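Local coordinates for XRE-family like protein (PDB 3F6W), which probably binds DNA through a helix-turn-helix domain, as expected of an XRE-family transcriptional regulator, at residues I57-M60 against D61-G65. Numbering follows the deposited sequence.
Sequences IEFM and DFCRG
The thiol of Cys-63, one turn further along helix 56-66 than Phe-59, sits over one face of the Phe-59 ring. Its SG lies 3.8 Å from the ring centroid and 22° off the ring normal, displaced toward the rim, where CZ of Phe-59 comes within 3.5 Å of SG of Cys-63. The first torsion of Phe-59 helps bring the groups together, since it swings the phenyl ring anti to the backbone nitrogen (chi1 171°). On the outward flank, the bent chain of Arg-64 lies against the preceding turn. CD of Arg-64 passes 3.2 Å from O of Met-60, and NH1 of Arg-64 approaches CB of Met-60, a selenomethionine, obliquely at 4.0 Å in a loose contact.

Beneath these side chains four successive i to i+4 backbone hydrogen bonds fix the turn. Phe-62 N to Glu-58 O is the shortest, at 2.8 Å, and Cys-63 N to Phe-59 O (3.0 Å) the straightest, with an N-H...O angle of 173°; the latter directly joins the two residues of the sulfur-aromatic pair. Further out, Leu-15 and Leu-19 of helix 3-26 and Pro-70 and Leu-74 of helix 70-78 pack on Phe-59, and Leu-19 and Pro-70 also touch Cys-63. Phe-62 shares Leu-19 and extends to Thr-47 and Glu-48 of helix 41-48, while Glu-58 forms a salt bridge with Arg-52.

The buried side of helix 56-66, with Phe-59, Phe-62 and Cys-63, thus joins helices 3-26, 41-48 and 70-78 within the helix-turn-helix domain. There the polarisable sulfur meets the phenyl π face, probably with a large dispersion contribution. Lying against the aromatic face among Leu-19 and Pro-70, the weakly polar thiol can probably be buried in this apolar interface without needing a strong polar partner.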
loop_
_atom_site.group_PDB
_atom_site.type_symbol
_atom_site.label_atom_id
_atom_site.label_comp_id
_atom_site.label_asym_id
_atom_site.label_seq_id
_atom_site.Cartn_x
_atom_site.Cartn_y
_atom_site.Cartn_z
ATOM N N ILE A 57 -17.759 2.357 11.389
ATOM C CA ILE A 57 -18.539 2.964 12.463
ATOM C C ILE A 57 -17.631 3.467 13.586
ATOM O O ILE A 57 -17.730 4.619 14.006
ATOM C CB ILE A 57 -19.592 1.998 13.046
ATOM C CG1 ILE A 57 -20.528 1.504 11.936
ATOM C CG2 ILE A 57 -20.368 2.676 14.182
ATOM C CD1 ILE A 57 -21.182 2.599 11.170
ATOM N N GLU A 58 -16.748 2.601 14.071
ATOM C CA GLU A 58 -15.785 2.999 15.097
ATOM C C GLU A 58 -14.929 4.155 14.610
ATOM O O GLU A 58 -14.644 5.092 15.370
ATOM C CB GLU A 58 -14.903 1.813 15.495
ATOM C CG GLU A 58 -15.722 0.626 15.988
ATOM C CD GLU A 58 -14.935 -0.659 16.080
ATOM O OE1 GLU A 58 -13.939 -0.828 15.328
ATOM O OE2 GLU A 58 -15.322 -1.501 16.925
ATOM N N PHE A 59 -14.539 4.088 13.337
ATOM C CA PHE A 59 -13.723 5.133 12.715
ATOM C C PHE A 59 -14.410 6.495 12.781
ATOM O O PHE A 59 -13.791 7.496 13.172
ATOM C CB PHE A 59 -13.400 4.764 11.257
ATOM C CG PHE A 59 -12.752 5.881 10.474
ATOM C CD1 PHE A 59 -11.404 6.147 10.618
ATOM C CD2 PHE A 59 -13.505 6.672 9.604
ATOM C CE1 PHE A 59 -10.810 7.177 9.890
ATOM C CE2 PHE A 59 -12.920 7.707 8.883
ATOM C CZ PHE A 59 -11.572 7.958 9.026
HETATM N N MSE A 60 -15.681 6.553 12.383
HETATM C CA MSE A 60 -16.389 7.819 12.474
HETATM C C MSE A 60 -16.316 8.359 13.904
HETATM O O MSE A 60 -16.023 9.535 14.104
HETATM C CB MSE A 60 -17.840 7.693 11.986
HETATM C CG MSE A 60 -17.957 7.462 10.479
HETATM SE SE MSE A 60 -19.789 7.737 9.837
HETATM C CE MSE A 60 -20.640 6.223 10.742
ATOM N N ASP A 61 -16.560 7.503 14.899
ATOM C CA ASP A 61 -16.630 7.969 16.292
ATOM C C ASP A 61 -15.251 8.405 16.796
ATOM O O ASP A 61 -15.118 9.370 17.561
ATOM C CB ASP A 61 -17.178 6.866 17.218
ATOM C CG ASP A 61 -18.642 6.502 16.923
ATOM O OD1 ASP A 61 -19.314 7.204 16.131
ATOM O OD2 ASP A 61 -19.118 5.490 17.486
ATOM N N PHE A 62 -14.233 7.667 16.370
ATOM C CA PHE A 62 -12.840 7.933 16.736
ATOM C C PHE A 62 -12.487 9.341 16.251
ATOM O O PHE A 62 -11.967 10.170 17.006
ATOM C CB PHE A 62 -11.962 6.876 16.049
ATOM C CG PHE A 62 -10.560 6.751 16.603
ATOM C CD1 PHE A 62 -10.228 5.714 17.464
ATOM C CD2 PHE A 62 -9.559 7.628 16.198
ATOM C CE1 PHE A 62 -8.926 5.575 17.943
ATOM C CE2 PHE A 62 -8.260 7.495 16.669
ATOM C CZ PHE A 62 -7.944 6.468 17.544
ATOM N N CYS A 63 -12.801 9.610 14.989
ATOM C CA CYS A 63 -12.581 10.929 14.397
ATOM C C CYS A 63 -13.296 12.044 15.164
ATOM O O CYS A 63 -12.685 13.067 15.518
ATOM C CB CYS A 63 -13.040 10.933 12.934
ATOM S SG CYS A 63 -11.906 10.057 11.803
ATOM N N ARG A 64 -14.589 11.853 15.420
ATOM C CA ARG A 64 -15.352 12.858 16.155
ATOM C C ARG A 64 -14.731 13.076 17.531
ATOM O O ARG A 64 -14.680 14.202 18.025
ATOM C CB ARG A 64 -16.835 12.473 16.270
ATOM C CG ARG A 64 -17.726 13.040 15.167
ATOM C CD ARG A 64 -17.487 12.353 13.850
ATOM N NE ARG A 64 -18.293 12.891 12.756
ATOM C CZ ARG A 64 -19.346 12.276 12.222
ATOM N NH1 ARG A 64 -19.747 11.103 12.689
ATOM N NH2 ARG A 64 -20.010 12.839 11.221
ATOM N N GLY A 65 -14.240 12.004 18.139
ATOM C CA GLY A 65 -13.653 12.096 19.469
ATOM C C GLY A 65 -12.394 12.959 19.495
ATOM O O GLY A 65 -12.073 13.597 20.500
#